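Local coordinates for protein glutathione synthetase-like effector 30 (Gpa-GSS30-apo) (Globodera pallida, PDB 5OET) that is an effector of a plant-parasitic nematode, probably evolved from a housekeeping glutathione synthetase, the ATP-dependent ligase that adds glycine to gamma-glutamylcysteine, at residues A167-S172 with L181-V186; V354-G359 with K379-G384; H406-K411 with L445-R450; M452-H457 with A471-G476. All blocks are in the same frame, centred on the assembly; numbering follows the deposited sequence.

Interaction 1 (A167-S172 with L181-V186); sequences ADYMAS and LKQVEV
Asp168 O takes the backbone N-H of Val184 at 2.7 Å, with the donor above the carbonyl plane, while Gln183 CA makes a CA-H...O contact to the same oxygen. Asp168 N in turn donates to Glu185 O. Val184 and Glu185 thus both face Asp168, a classic beta bulge that shifts the antiparallel register by one. Past the bulge Tyr169 faces Gln183 in a non-hydrogen-bonded pair, and Met170 and Lys182 follow as a hydrogen-bonded pair with two bonds of 3.0 Å, Met170 N to Lys182 O and Lys182 N to Met170 O. With CG turned opposite its own N (chi1 -168°) and the chain straight beyond, Gln183 lays CG over one face of the Tyr169 ring, 4.2 Å from the centroid. Its NE2 donates to Tyr169 OH (3.1 Å), the hydroxyl oxygen lying nearly in the amide plane of Gln183. Leu181 CD1 packs against Tyr169 CB at 3.6 Å, and on the other sheet face Val184 CG2 meets Met170 SD. Lys182 NZ reaches Gln381 O, and Glu185 OE2 is bonded to Gln352. The two strands form a beta hairpin; strand 469-484 pairs with 160-173, and helices 98-119 and 373-380 pack on the face carrying Tyr169, Leu181 and Gln183.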
loop_
_atom_site.group_PDB
_atom_site.type_symbol
_atom_site.label_atom_id
_atom_site.label_comp_id
_atom_site.label_asym_id
_atom_site.label_seq_id
_atom_site.Cartn_x
_atom_site.Cartn_y
_atom_site.Cartn_z
ATOM N N ALA A 167 -10.870 18.773 -13.927
ATOM C CA ALA A 167 -12.223 19.155 -14.374
ATOM C C ALA A 167 -13.166 18.019 -14.028
ATOM O O ALA A 167 -12.866 16.874 -14.360
ATOM C CB ALA A 167 -12.238 19.378 -15.876
ATOM N N ASP A 168 -14.286 18.319 -13.373
ATOM C CA ASP A 168 -15.288 17.317 -13.025
ATOM C C ASP A 168 -16.526 17.352 -13.959
ATOM O O ASP A 168 -16.989 18.406 -14.362
ATOM C CB ASP A 168 -15.685 17.472 -11.558
ATOM C CG ASP A 168 -14.521 17.171 -10.595
ATOM O OD1 ASP A 168 -13.509 16.566 -11.014
ATOM O OD2 ASP A 168 -14.596 17.548 -9.409
ATOM N N TYR A 169 -17.042 16.174 -14.296
ATOM C CA TYR A 169 -18.166 16.020 -15.203
ATOM C C TYR A 169 -19.243 15.071 -14.669
ATOM O O TYR A 169 -18.963 14.177 -13.878
ATOM C CB TYR A 169 -17.659 15.515 -16.545
ATOM C CG TYR A 169 -16.660 16.453 -17.215
ATOM C CD1 TYR A 169 -15.314 16.350 -16.947
ATOM C CD2 TYR A 169 -17.077 17.431 -18.146
ATOM C CE1 TYR A 169 -14.401 17.182 -17.568
ATOM C CE2 TYR A 169 -16.171 18.271 -18.774
ATOM C CZ TYR A 169 -14.828 18.146 -18.482
ATOM O OH TYR A 169 -13.877 18.959 -19.065
ATOM N N MET A 170 -20.474 15.316 -15.106
ATOM C CA MET A 170 -21.636 14.467 -14.861
ATOM C C MET A 170 -22.153 14.085 -16.243
ATOM O O MET A 170 -22.225 14.943 -17.119
ATOM C CB MET A 170 -22.728 15.254 -14.112
ATOM C CG MET A 170 -23.330 14.566 -12.893
ATOM S SD MET A 170 -22.724 15.153 -11.273
ATOM C CE MET A 170 -23.035 13.714 -10.242
ATOM N N ALA A 171 -22.484 12.814 -16.457
ATOM C CA ALA A 171 -23.327 12.425 -17.598
ATOM C C ALA A 171 -24.747 12.858 -17.231
ATOM O O ALA A 171 -25.236 12.490 -16.173
ATOM C CB ALA A 171 -23.253 10.930 -17.866
ATOM N N SER A 172 -25.383 13.669 -18.073
ATOM C CA SER A 172 -26.693 14.244 -17.746
ATOM C C SER A 172 -27.748 13.794 -18.737
ATOM O O SER A 172 -27.498 13.792 -19.934
ATOM C CB SER A 172 -26.598 15.758 -17.763
ATOM O OG SER A 172 -27.820 16.346 -17.362
ATOM N N LEU A 181 -22.464 14.952 -21.839
ATOM C CA LEU A 181 -21.407 15.342 -20.921
ATOM C C LEU A 181 -21.622 16.799 -20.514
ATOM O O LEU A 181 -21.776 17.668 -21.386
ATOM C CB LEU A 181 -20.039 15.177 -21.590
ATOM C CG LEU A 181 -18.796 15.335 -20.691
ATOM C CD1 LEU A 181 -18.687 14.204 -19.680
ATOM C CD2 LEU A 181 -17.526 15.416 -21.533
ATOM N N LYS A 182 -21.640 17.056 -19.201
ATOM C CA LYS A 182 -21.725 18.425 -18.673
ATOM C C LYS A 182 -20.791 18.657 -17.483
ATOM O O LYS A 182 -20.758 17.884 -16.538
ATOM C CB LYS A 182 -23.179 18.784 -18.339
ATOM C CG LYS A 182 -24.019 19.045 -19.594
ATOM C CD LYS A 182 -24.890 20.300 -19.515
ATOM C CE LYS A 182 -25.375 20.764 -20.889
ATOM N NZ LYS A 182 -24.248 21.050 -21.830
ATOM N N GLN A 183 -20.035 19.747 -17.536
ATOM C CA GLN A 183 -18.971 20.016 -16.560
ATOM C C GLN A 183 -19.518 20.573 -15.238
ATOM O O GLN A 183 -20.225 21.554 -15.207
ATOM C CB GLN A 183 -17.967 20.982 -17.167
ATOM C CG GLN A 183 -16.684 21.109 -16.380
ATOM C CD GLN A 183 -15.762 22.097 -17.023
ATOM O OE1 GLN A 183 -15.966 23.303 -16.916
ATOM N NE2 GLN A 183 -14.751 21.593 -17.730
ATOM N N VAL A 184 -19.179 19.940 -14.137
ATOM C CA VAL A 184 -19.700 20.324 -12.830
ATOM C C VAL A 184 -18.832 21.416 -12.200
ATOM O O VAL A 184 -19.358 22.316 -11.573
ATOM C CB VAL A 184 -19.772 19.090 -11.896
ATOM C CG1 VAL A 184 -20.322 19.467 -10.525
ATOM C CG2 VAL A 184 -20.622 18.003 -12.535
ATOM N N GLU A 185 -17.512 21.329 -12.377
ATOM C CA GLU A 185 -16.547 22.145 -11.631
ATOM C C GLU A 185 -15.146 22.030 -12.259
ATOM O O GLU A 185 -14.853 21.077 -12.979
ATOM C CB GLU A 185 -16.535 21.654 -10.159
ATOM C CG GLU A 185 -15.470 22.208 -9.195
ATOM C CD GLU A 185 -15.608 23.709 -8.899
ATOM O OE1 GLU A 185 -15.595 24.110 -7.705
ATOM O OE2 GLU A 185 -15.687 24.524 -9.839
ATOM N N VAL A 186 -14.310 23.036 -12.017
ATOM C CA VAL A 186 -12.855 22.942 -12.223
ATOM C C VAL A 186 -12.123 23.278 -10.925
ATOM O O VAL A 186 -12.539 24.147 -10.168
ATOM C CB VAL A 186 -12.326 23.834 -13.368
ATOM C CG1 VAL A 186 -12.674 23.219 -14.701
ATOM C CG2 VAL A 186 -12.874 25.255 -13.307
#

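Interaction 2 (V354-G359 with K379-G384); sequences VFTKPG and KVQTKG
Gln381 and Thr356 form the close part of this junction. The carboxamide of Gln381, at the end of an extended chain, sends NE2 to Phe355 O at 2.7 Å. The donor stands above the carbonyl plane (C=O...N angle 97°) and so approaches the face of the peptide, although the oxygen itself lies close to the plane of the Gln381 carboxamide. OE1 of the same group accepts from Arg378 NH1, and with NE2 bonded at one end and OE1 at the other the rotation of the carboxamide is fixed. Arg378 NH2 also holds Lys357 O. Thr356 is turned with OG1 between its own N and carbonyl carbon (chi1 70°), which lays CG2 over the loop: CG2 is 3.5 Å from Thr382 O and 3.9 Å from Gln381 CD. Its hydroxyl is bonded chiefly to Gln353 O; the bond it receives from Gly384 N, at 3.3 Å, is weak. Phe355 brings CB to within 3.6 Å of Gln381 NE2, but its ring turns inward, edge-to-face with Tyr115 of helix 98-119.

The outer side is looser. Lys383, exposed to solvent, bends back over the turn until NZ is 3.5 Å from Thr356 O, a proximity rather than a bond. Residues 354-357 make a type I beta turn following helix 349-354, with Lys357 N bonded to Val354 O. The arrangement is that of a type I turn bonded to the connection between helix 373-380 and strand 384-386, the first strand of a four-stranded antiparallel sheet.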
loop_
_atom_site.group_PDB
_atom_site.type_symbol
_atom_site.label_atom_id
_atom_site.label_comp_id
_atom_site.label_asym_id
_atom_site.label_seq_id
_atom_site.Cartn_x
_atom_site.Cartn_y
_atom_site.Cartn_z
ATOM N N VAL A 354 -18.926 33.105 -15.570
ATOM C CA VAL A 354 -18.600 34.133 -16.576
ATOM C C VAL A 354 -18.180 33.523 -17.919
ATOM O O VAL A 354 -18.501 34.081 -18.947
ATOM C CB VAL A 354 -17.558 35.167 -16.059
ATOM C CG1 VAL A 354 -17.038 36.069 -17.184
ATOM C CG2 VAL A 354 -18.159 36.033 -14.953
ATOM N N PHE A 355 -17.508 32.378 -17.921
ATOM C CA PHE A 355 -17.129 31.723 -19.189
ATOM C C PHE A 355 -18.303 31.163 -20.001
ATOM O O PHE A 355 -18.124 30.844 -21.166
ATOM C CB PHE A 355 -16.087 30.607 -18.963
ATOM C CG PHE A 355 -14.686 31.121 -18.733
ATOM C CD1 PHE A 355 -14.109 32.023 -19.606
ATOM C CD2 PHE A 355 -13.950 30.699 -17.654
ATOM C CE1 PHE A 355 -12.834 32.486 -19.395
ATOM C CE2 PHE A 355 -12.661 31.162 -17.442
ATOM C CZ PHE A 355 -12.103 32.055 -18.310
ATOM N N THR A 356 -19.481 31.029 -19.385
ATOM C CA THR A 356 -20.696 30.581 -20.077
ATOM C C THR A 356 -21.423 31.673 -20.849
ATOM O O THR A 356 -22.311 31.371 -21.626
ATOM C CB THR A 356 -21.698 29.896 -19.111
ATOM O OG1 THR A 356 -22.289 30.854 -18.214
ATOM C CG2 THR A 356 -21.006 28.779 -18.336
ATOM N N LYS A 357 -21.050 32.928 -20.623
ATOM C CA LYS A 357 -21.570 34.051 -21.388
ATOM C C LYS A 357 -20.950 34.063 -22.791
ATOM O O LYS A 357 -19.795 33.649 -22.951
ATOM C CB LYS A 357 -21.266 35.379 -20.673
ATOM C CG LYS A 357 -22.039 35.578 -19.377
ATOM C CD LYS A 357 -22.108 37.046 -18.948
ATOM C CE LYS A 357 -20.889 37.474 -18.141
ATOM N NZ LYS A 357 -20.654 38.951 -18.206
ATOM N N PRO A 358 -21.703 34.548 -23.807
ATOM C CA PRO A 358 -21.220 34.591 -25.201
ATOM C C PRO A 358 -19.909 35.370 -25.391
ATOM O O PRO A 358 -19.713 36.405 -24.752
ATOM C CB PRO A 358 -22.353 35.312 -25.937
ATOM C CG PRO A 358 -23.040 36.108 -24.876
ATOM C CD PRO A 358 -23.018 35.205 -23.682
ATOM N N GLY A 359 -19.020 34.853 -26.245
ATOM C CA GLY A 359 -17.721 35.485 -26.533
ATOM C C GLY A 359 -16.580 35.219 -25.554
ATOM O O GLY A 359 -15.420 35.264 -25.938
ATOM N N LYS A 379 -19.722 22.893 -25.757
ATOM C CA LYS A 379 -20.552 21.659 -25.638
ATOM C C LYS A 379 -20.783 21.171 -24.190
ATOM O O LYS A 379 -21.873 20.698 -23.866
ATOM C CB LYS A 379 -19.949 20.505 -26.448
ATOM C CG LYS A 379 -20.579 20.217 -27.796
ATOM C CD LYS A 379 -19.616 19.403 -28.681
ATOM C CE LYS A 379 -20.304 18.468 -29.688
ATOM N NZ LYS A 379 -21.059 19.182 -30.772
ATOM N N VAL A 380 -19.760 21.287 -23.337
ATOM C CA VAL A 380 -19.833 20.803 -21.932
ATOM C C VAL A 380 -20.271 21.847 -20.888
ATOM O O VAL A 380 -20.473 21.490 -19.727
ATOM C CB VAL A 380 -18.489 20.162 -21.464
ATOM C CG1 VAL A 380 -17.968 19.172 -22.503
ATOM C CG2 VAL A 380 -17.428 21.220 -21.183
ATOM N N GLN A 381 -20.407 23.114 -21.282
ATOM C CA GLN A 381 -20.815 24.190 -20.360
ATOM C C GLN A 381 -22.284 24.086 -19.994
ATOM O O GLN A 381 -23.051 23.460 -20.710
ATOM C CB GLN A 381 -20.557 25.572 -20.968
ATOM C CG GLN A 381 -19.116 26.047 -20.863
ATOM C CD GLN A 381 -18.930 27.466 -21.372
ATOM O OE1 GLN A 381 -19.632 27.902 -22.271
ATOM N NE2 GLN A 381 -17.991 28.198 -20.781
ATOM N N THR A 382 -22.668 24.699 -18.878
ATOM C CA THR A 382 -24.072 24.803 -18.486
ATOM C C THR A 382 -24.377 26.266 -18.292
ATOM O O THR A 382 -23.845 26.882 -17.372
ATOM C CB THR A 382 -24.375 24.046 -17.174
ATOM O OG1 THR A 382 -23.767 22.751 -17.207
ATOM C CG2 THR A 382 -25.883 23.896 -16.972
ATOM N N LYS A 383 -25.232 26.826 -19.145
ATOM C CA LYS A 383 -25.521 28.263 -19.098
ATOM C C LYS A 383 -25.857 28.631 -17.653
ATOM O O LYS A 383 -26.698 27.980 -17.034
ATOM C CB LYS A 383 -26.681 28.675 -20.033
ATOM C CG LYS A 383 -26.552 28.336 -21.528
ATOM C CD LYS A 383 -25.336 28.974 -22.205
ATOM C CE LYS A 383 -24.603 28.019 -23.153
ATOM N NZ LYS A 383 -23.235 28.529 -23.476
ATOM N N GLY A 384 -25.163 29.637 -17.122
ATOM C CA GLY A 384 -25.394 30.168 -15.783
ATOM C C GLY A 384 -25.551 31.686 -15.811
ATOM O O GLY A 384 -24.644 32.379 -16.246
#

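Interaction 3 (H406-K411 with L445-R450); sequences HRYVLK and LTEKLR. With MG (magnesium ion), chain C.
The two inner strands of a four-stranded antiparallel sheet meet here, Val409 facing Thr446 in a hydrogen-bonded pair. Val409 N donates to Thr446 O at 2.8 Å and Thr446 N returns to Val409 O at 3.0 Å. A chi1 of -155° puts Thr446 CG2 between the backbone N and carbonyl carbon, against Val409 CG1, and leaves OG1 to bond Lys383 O. The aliphatic end of Lys411 crosses the same methyl, CE 3.6 Å from Thr446 CG2. On the other face Leu410 CD1 touches Leu445 CG. Strand 422-424 flanks residues 408-411 on their far side and helix 427-434 packs on the face bearing Leu410 and Leu445, a sheet-and-helix unit consistent with the lid of ATP-grasp enzymes. Beyond the strand proper, Lys448 N donates to Arg407 O at 2.6 Å. Arg407 and Glu447 run alongside each other and form a salt bridge, NE to OE1 3.2 Å, in which the oxygen sits over a guanidinium face and no N-H points at it. Glu447 CG also packs against Tyr408 CE1 at 3.8 Å. The CB of His406 points away from residues 445-450, and its NE2 binds the magnesium ion at 2.1 Å together with Glu426.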
loop_
_atom_site.group_PDB
_atom_site.type_symbol
_atom_site.label_atom_id
_atom_site.label_comp_id
_atom_site.label_asym_id
_atom_site.label_seq_id
_atom_site.Cartn_x
_atom_site.Cartn_y
_atom_site.Cartn_z
ATOM N N HIS A 406 -38.241 23.849 -10.939
ATOM C CA HIS A 406 -37.539 22.619 -10.579
ATOM C C HIS A 406 -36.417 22.309 -11.593
ATOM O O HIS A 406 -35.579 21.470 -11.341
ATOM C CB HIS A 406 -38.511 21.420 -10.483
ATOM C CG HIS A 406 -39.686 21.635 -9.563
ATOM N ND1 HIS A 406 -39.828 20.981 -8.356
ATOM C CD2 HIS A 406 -40.790 22.413 -9.696
ATOM C CE1 HIS A 406 -40.961 21.361 -7.783
ATOM N NE2 HIS A 406 -41.560 22.237 -8.571
ATOM N N ARG A 407 -36.421 22.979 -12.740
ATOM C CA ARG A 407 -35.360 22.883 -13.744
ATOM C C ARG A 407 -34.095 23.636 -13.325
ATOM O O ARG A 407 -33.018 23.373 -13.866
ATOM C CB ARG A 407 -35.874 23.446 -15.086
ATOM C CG ARG A 407 -34.969 23.251 -16.310
ATOM C CD ARG A 407 -35.739 23.494 -17.611
ATOM N NE ARG A 407 -34.957 23.152 -18.812
ATOM C CZ ARG A 407 -34.648 21.908 -19.212
ATOM N NH1 ARG A 407 -35.044 20.832 -18.525
ATOM N NH2 ARG A 407 -33.920 21.732 -20.315
ATOM N N TYR A 408 -34.220 24.557 -12.361
ATOM C CA TYR A 408 -33.140 25.470 -11.976
ATOM C C TYR A 408 -32.659 25.322 -10.535
ATOM O O TYR A 408 -33.309 24.686 -9.700
ATOM C CB TYR A 408 -33.583 26.920 -12.233
ATOM C CG TYR A 408 -33.852 27.172 -13.692
ATOM C CD1 TYR A 408 -32.804 27.359 -14.571
ATOM C CD2 TYR A 408 -35.153 27.160 -14.209
ATOM C CE1 TYR A 408 -33.035 27.547 -15.917
ATOM C CE2 TYR A 408 -35.388 27.344 -15.560
ATOM C CZ TYR A 408 -34.321 27.536 -16.408
ATOM O OH TYR A 408 -34.512 27.720 -17.750
ATOM N N VAL A 409 -31.482 25.895 -10.284
ATOM C CA VAL A 409 -30.892 25.999 -8.950
ATOM C C VAL A 409 -30.296 27.395 -8.803
ATOM O O VAL A 409 -29.759 27.958 -9.758
ATOM C CB VAL A 409 -29.886 24.857 -8.632
ATOM C CG1 VAL A 409 -28.765 24.769 -9.652
ATOM C CG2 VAL A 409 -29.352 24.937 -7.200
ATOM N N LEU A 410 -30.429 27.966 -7.618
ATOM C CA LEU A 410 -29.759 29.224 -7.291
ATOM C C LEU A 410 -28.499 28.898 -6.506
ATOM O O LEU A 410 -28.586 28.461 -5.380
ATOM C CB LEU A 410 -30.680 30.123 -6.486
ATOM C CG LEU A 410 -30.211 31.545 -6.270
ATOM C CD1 LEU A 410 -30.199 32.313 -7.578
ATOM C CD2 LEU A 410 -31.164 32.236 -5.306
ATOM N N LYS A 411 -27.341 29.059 -7.128
ATOM C CA LYS A 411 -26.062 28.638 -6.560
ATOM C C LYS A 411 -25.254 29.832 -6.082
ATOM O O LYS A 411 -25.457 30.936 -6.550
ATOM C CB LYS A 411 -25.238 27.896 -7.618
ATOM C CG LYS A 411 -25.605 26.436 -7.772
ATOM C CD LYS A 411 -24.977 25.885 -9.032
ATOM C CE LYS A 411 -25.293 24.422 -9.199
ATOM N NZ LYS A 411 -24.328 23.579 -8.449
ATOM N N LEU A 445 -27.911 31.829 -11.271
ATOM C CA LEU A 445 -28.920 30.847 -11.663
ATOM C C LEU A 445 -28.316 29.869 -12.670
ATOM O O LEU A 445 -27.745 30.311 -13.648
ATOM C CB LEU A 445 -30.128 31.537 -12.294
ATOM C CG LEU A 445 -31.411 31.682 -11.496
ATOM C CD1 LEU A 445 -32.482 32.307 -12.386
ATOM C CD2 LEU A 445 -31.939 30.359 -10.970
ATOM N N THR A 446 -28.442 28.560 -12.421
ATOM C CA THR A 446 -28.134 27.547 -13.435
ATOM C C THR A 446 -29.198 26.452 -13.582
ATOM O O THR A 446 -30.037 26.244 -12.706
ATOM C CB THR A 446 -26.759 26.904 -13.209
ATOM O OG1 THR A 446 -26.248 26.405 -14.446
ATOM C CG2 THR A 446 -26.759 25.840 -12.170
ATOM N N GLU A 447 -29.133 25.770 -14.720
ATOM C CA GLU A 447 -29.994 24.645 -15.019
ATOM C C GLU A 447 -29.524 23.511 -14.132
ATOM O O GLU A 447 -28.339 23.217 -14.087
ATOM C CB GLU A 447 -29.913 24.222 -16.496
ATOM C CG GLU A 447 -30.592 25.164 -17.493
ATOM C CD GLU A 447 -31.373 24.461 -18.617
ATOM O OE1 GLU A 447 -31.789 23.277 -18.458
ATOM O OE2 GLU A 447 -31.611 25.123 -19.667
ATOM N N LYS A 448 -30.463 22.901 -13.409
ATOM C CA LYS A 448 -30.201 21.703 -12.632
ATOM C C LYS A 448 -30.038 20.551 -13.603
ATOM O O LYS A 448 -30.821 20.413 -14.534
ATOM C CB LYS A 448 -31.365 21.428 -11.682
ATOM C CG LYS A 448 -31.137 20.286 -10.702
ATOM C CD LYS A 448 -32.334 20.168 -9.752
ATOM C CE LYS A 448 -32.066 19.162 -8.636
ATOM N NZ LYS A 448 -33.189 19.107 -7.662
ATOM N N LEU A 449 -29.017 19.736 -13.416
ATOM C CA LEU A 449 -28.781 18.602 -14.309
ATOM C C LEU A 449 -29.516 17.362 -13.806
ATOM O O LEU A 449 -29.623 17.132 -12.597
ATOM C CB LEU A 449 -27.280 18.341 -14.438
ATOM C CG LEU A 449 -26.526 19.588 -14.953
ATOM C CD1 LEU A 449 -25.028 19.368 -14.907
ATOM C CD2 LEU A 449 -27.003 20.021 -16.343
ATOM N N ARG A 450 -30.044 16.577 -14.739
ATOM C CA ARG A 450 -30.729 15.331 -14.407
ATOM C C ARG A 450 -29.684 14.222 -14.489
ATOM O O ARG A 450 -29.332 13.790 -15.579
ATOM C CB ARG A 450 -31.931 15.094 -15.348
ATOM C CG ARG A 450 -32.785 16.358 -15.616
ATOM C CD ARG A 450 -34.308 16.162 -15.678
ATOM N NE ARG A 450 -34.766 15.008 -16.472
ATOM C CZ ARG A 450 -35.078 13.794 -15.999
ATOM N NH1 ARG A 450 -34.961 13.497 -14.700
ATOM N NH2 ARG A 450 -35.498 12.841 -16.841
HETATM MG MG MG C . -43.362 23.248 -8.336
#

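Interaction 4 (M452-H457 with A471-G476); sequences MVIKNH and ATPELG
Ile454 and Ala471 form an antiparallel hydrogen-bonded pair. Ile454 N donates to Ala471 O at 2.7 Å, and Ala471 N donates to Ile454 O at 2.6 Å. Both bonds are nearly straight, the first with an N-H...O angle of 177°, and each donor arrives nearly along the C=O axis of its acceptor.

Weaker CA-H...O contacts extend the pairing toward Met452: Val453 CA lies 3.4 Å from Ala471 O, and Thr472 CA points a hydrogen at Met452 O. The latter oxygen also has Thr472 CG2 beside it: with OG1 between the backbone N and carbonyl carbon (chi1 47°), the methyl CG2 is the branch turned to Met452 O.

Apolar contacts make up the rest. Met452 is extended as far as SD and bent at chi3 (69°), which swings CE across the Pro473 ring at about a right angle and to 3.3 Å from CG. Ile454 CG1 approaches the same ring from another side, 4.0 Å from Pro473 CD, while Val453 CG2 meets Thr472 CG2 at 3.8 Å on the more exposed flank. Phe96 packs on Met452, and Met500 of strand 490-504 on Pro473.

Having no N-H, Pro473 cannot donate a backbone bond, and between these segments its part is played by its ring carbons. The hydrogen bonds between the segments are confined to the Ile454-Ala471 pair, while hydrophobic contact carries the association on to Met452, in the loop just before strand 454-459 of the large mixed sheet.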
loop_
_atom_site.group_PDB
_atom_site.type_symbol
_atom_site.label_atom_id
_atom_site.label_comp_id
_atom_site.label_asym_id
_atom_site.label_seq_id
_atom_site.Cartn_x
_atom_site.Cartn_y
_atom_site.Cartn_z
ATOM N N MET A 452 -27.248 10.796 -14.280
ATOM C CA MET A 452 -27.288 9.356 -14.554
ATOM C C MET A 452 -27.167 8.579 -13.250
ATOM O O MET A 452 -26.250 8.801 -12.469
ATOM C CB MET A 452 -26.143 8.977 -15.496
ATOM C CG MET A 452 -26.098 7.518 -15.937
ATOM S SD MET A 452 -24.548 7.025 -16.681
ATOM C CE MET A 452 -23.481 7.102 -15.247
ATOM N N VAL A 453 -28.101 7.668 -13.026
ATOM C CA VAL A 453 -28.153 6.859 -11.829
ATOM C C VAL A 453 -27.790 5.438 -12.237
ATOM O O VAL A 453 -28.354 4.876 -13.169
ATOM C CB VAL A 453 -29.558 6.911 -11.188
ATOM C CG1 VAL A 453 -29.695 5.891 -10.068
ATOM C CG2 VAL A 453 -29.834 8.309 -10.660
ATOM N N ILE A 454 -26.828 4.862 -11.534
ATOM C CA ILE A 454 -26.418 3.481 -11.761
ATOM C C ILE A 454 -26.440 2.748 -10.419
ATOM O O ILE A 454 -26.605 3.364 -9.368
ATOM C CB ILE A 454 -25.044 3.391 -12.486
ATOM C CG1 ILE A 454 -23.908 4.009 -11.663
ATOM C CG2 ILE A 454 -25.115 4.057 -13.855
ATOM C CD1 ILE A 454 -23.235 3.063 -10.688
ATOM N N LYS A 455 -26.294 1.429 -10.480
ATOM C CA LYS A 455 -26.286 0.551 -9.310
ATOM C C LYS A 455 -24.854 0.060 -9.053
ATOM O O LYS A 455 -24.128 -0.289 -9.990
ATOM C CB LYS A 455 -27.209 -0.650 -9.543
ATOM C CG LYS A 455 -28.707 -0.338 -9.638
ATOM C CD LYS A 455 -29.450 -0.588 -8.320
ATOM C CE LYS A 455 -30.907 -1.042 -8.534
ATOM N NZ LYS A 455 -31.909 0.066 -8.515
ATOM N N ASN A 456 -24.456 0.037 -7.785
ATOM C CA ASN A 456 -23.152 -0.462 -7.383
ATOM C C ASN A 456 -23.202 -0.827 -5.904
ATOM O O ASN A 456 -24.234 -0.607 -5.228
ATOM C CB ASN A 456 -22.079 0.603 -7.645
ATOM C CG ASN A 456 -20.744 0.005 -8.081
ATOM O OD1 ASN A 456 -20.312 -1.012 -7.537
ATOM N ND2 ASN A 456 -20.097 0.619 -9.057
ATOM N N HIS A 457 -22.112 -1.396 -5.403
ATOM C CA HIS A 457 -21.993 -1.729 -3.991
ATOM C C HIS A 457 -20.920 -0.861 -3.338
ATOM O O HIS A 457 -19.871 -0.627 -3.919
ATOM C CB HIS A 457 -21.636 -3.208 -3.836
ATOM C CG HIS A 457 -22.392 -4.097 -4.765
ATOM N ND1 HIS A 457 -23.722 -4.388 -4.590
ATOM C CD2 HIS A 457 -22.008 -4.737 -5.894
ATOM C CE1 HIS A 457 -24.129 -5.168 -5.576
ATOM N NE2 HIS A 457 -23.111 -5.383 -6.390
ATOM N N ALA A 471 -26.521 4.975 -7.306
ATOM C CA ALA A 471 -25.496 6.020 -7.185
ATOM C C ALA A 471 -25.331 6.813 -8.466
ATOM O O ALA A 471 -25.637 6.317 -9.537
ATOM C CB ALA A 471 -24.169 5.401 -6.798
ATOM N N THR A 472 -24.824 8.036 -8.335
ATOM C CA THR A 472 -24.521 8.903 -9.472
ATOM C C THR A 472 -23.009 9.083 -9.497
ATOM O O THR A 472 -22.459 9.632 -8.550
ATOM C CB THR A 472 -25.200 10.300 -9.374
ATOM O OG1 THR A 472 -25.011 10.847 -8.064
ATOM C CG2 THR A 472 -26.676 10.215 -9.638
ATOM N N PRO A 473 -22.334 8.605 -10.566
ATOM C CA PRO A 473 -20.907 8.835 -10.701
ATOM C C PRO A 473 -20.563 10.256 -11.194
ATOM O O PRO A 473 -21.400 10.936 -11.786
ATOM C CB PRO A 473 -20.473 7.777 -11.713
ATOM C CG PRO A 473 -21.663 7.542 -12.548
ATOM C CD PRO A 473 -22.876 7.863 -11.720
ATOM N N GLU A 474 -19.330 10.671 -10.917
ATOM C CA GLU A 474 -18.809 11.980 -11.269
ATOM C C GLU A 474 -17.394 11.735 -11.779
ATOM O O GLU A 474 -16.561 11.228 -11.056
ATOM C CB GLU A 474 -18.792 12.901 -10.047
ATOM C CG GLU A 474 -18.480 14.370 -10.335
ATOM C CD GLU A 474 -17.900 15.133 -9.127
ATOM O OE1 GLU A 474 -16.749 14.829 -8.685
ATOM O OE2 GLU A 474 -18.579 16.063 -8.631
ATOM N N LEU A 475 -17.150 12.099 -13.033
ATOM C CA LEU A 475 -15.874 11.870 -13.726
ATOM C C LEU A 475 -14.939 13.058 -13.579
ATOM O O LEU A 475 -15.299 14.152 -13.943
ATOM C CB LEU A 475 -16.159 11.672 -15.210
ATOM C CG LEU A 475 -15.014 11.412 -16.173
ATOM C CD1 LEU A 475 -14.385 10.046 -15.929
ATOM C CD2 LEU A 475 -15.552 11.532 -17.591
ATOM N N GLY A 476 -13.738 12.835 -13.062
ATOM C CA GLY A 476 -12.715 13.884 -12.951
ATOM C C GLY A 476 -11.589 13.630 -13.933
ATOM O O GLY A 476 -10.987 12.562 -13.907
#

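In the fold
Interaction 1 is the hub: its centre lies about 13 Å from those of interactions 2 and 4 and about 14 Å from that of interaction 3, and it touches all three. Gln183 N bonds to Val380 O (2.8 Å) towards interaction 2, and Tyr169 N to Leu475 O (2.7 Å) joins it to interaction 4 within the large mixed sheet. Interactions 2 and 3 pack through Thr382 and share a probable hydrogen bond, Lys383 O to Thr446 OG1 (3.1 Å). Interactions 3 and 4 adjoin in sequence, whereas 2 and 4 do not touch. A magnesium ion is bound at the exposed end of interaction 3 by His406 and Glu426; nothing in this apo structure marks it as the catalytic metal.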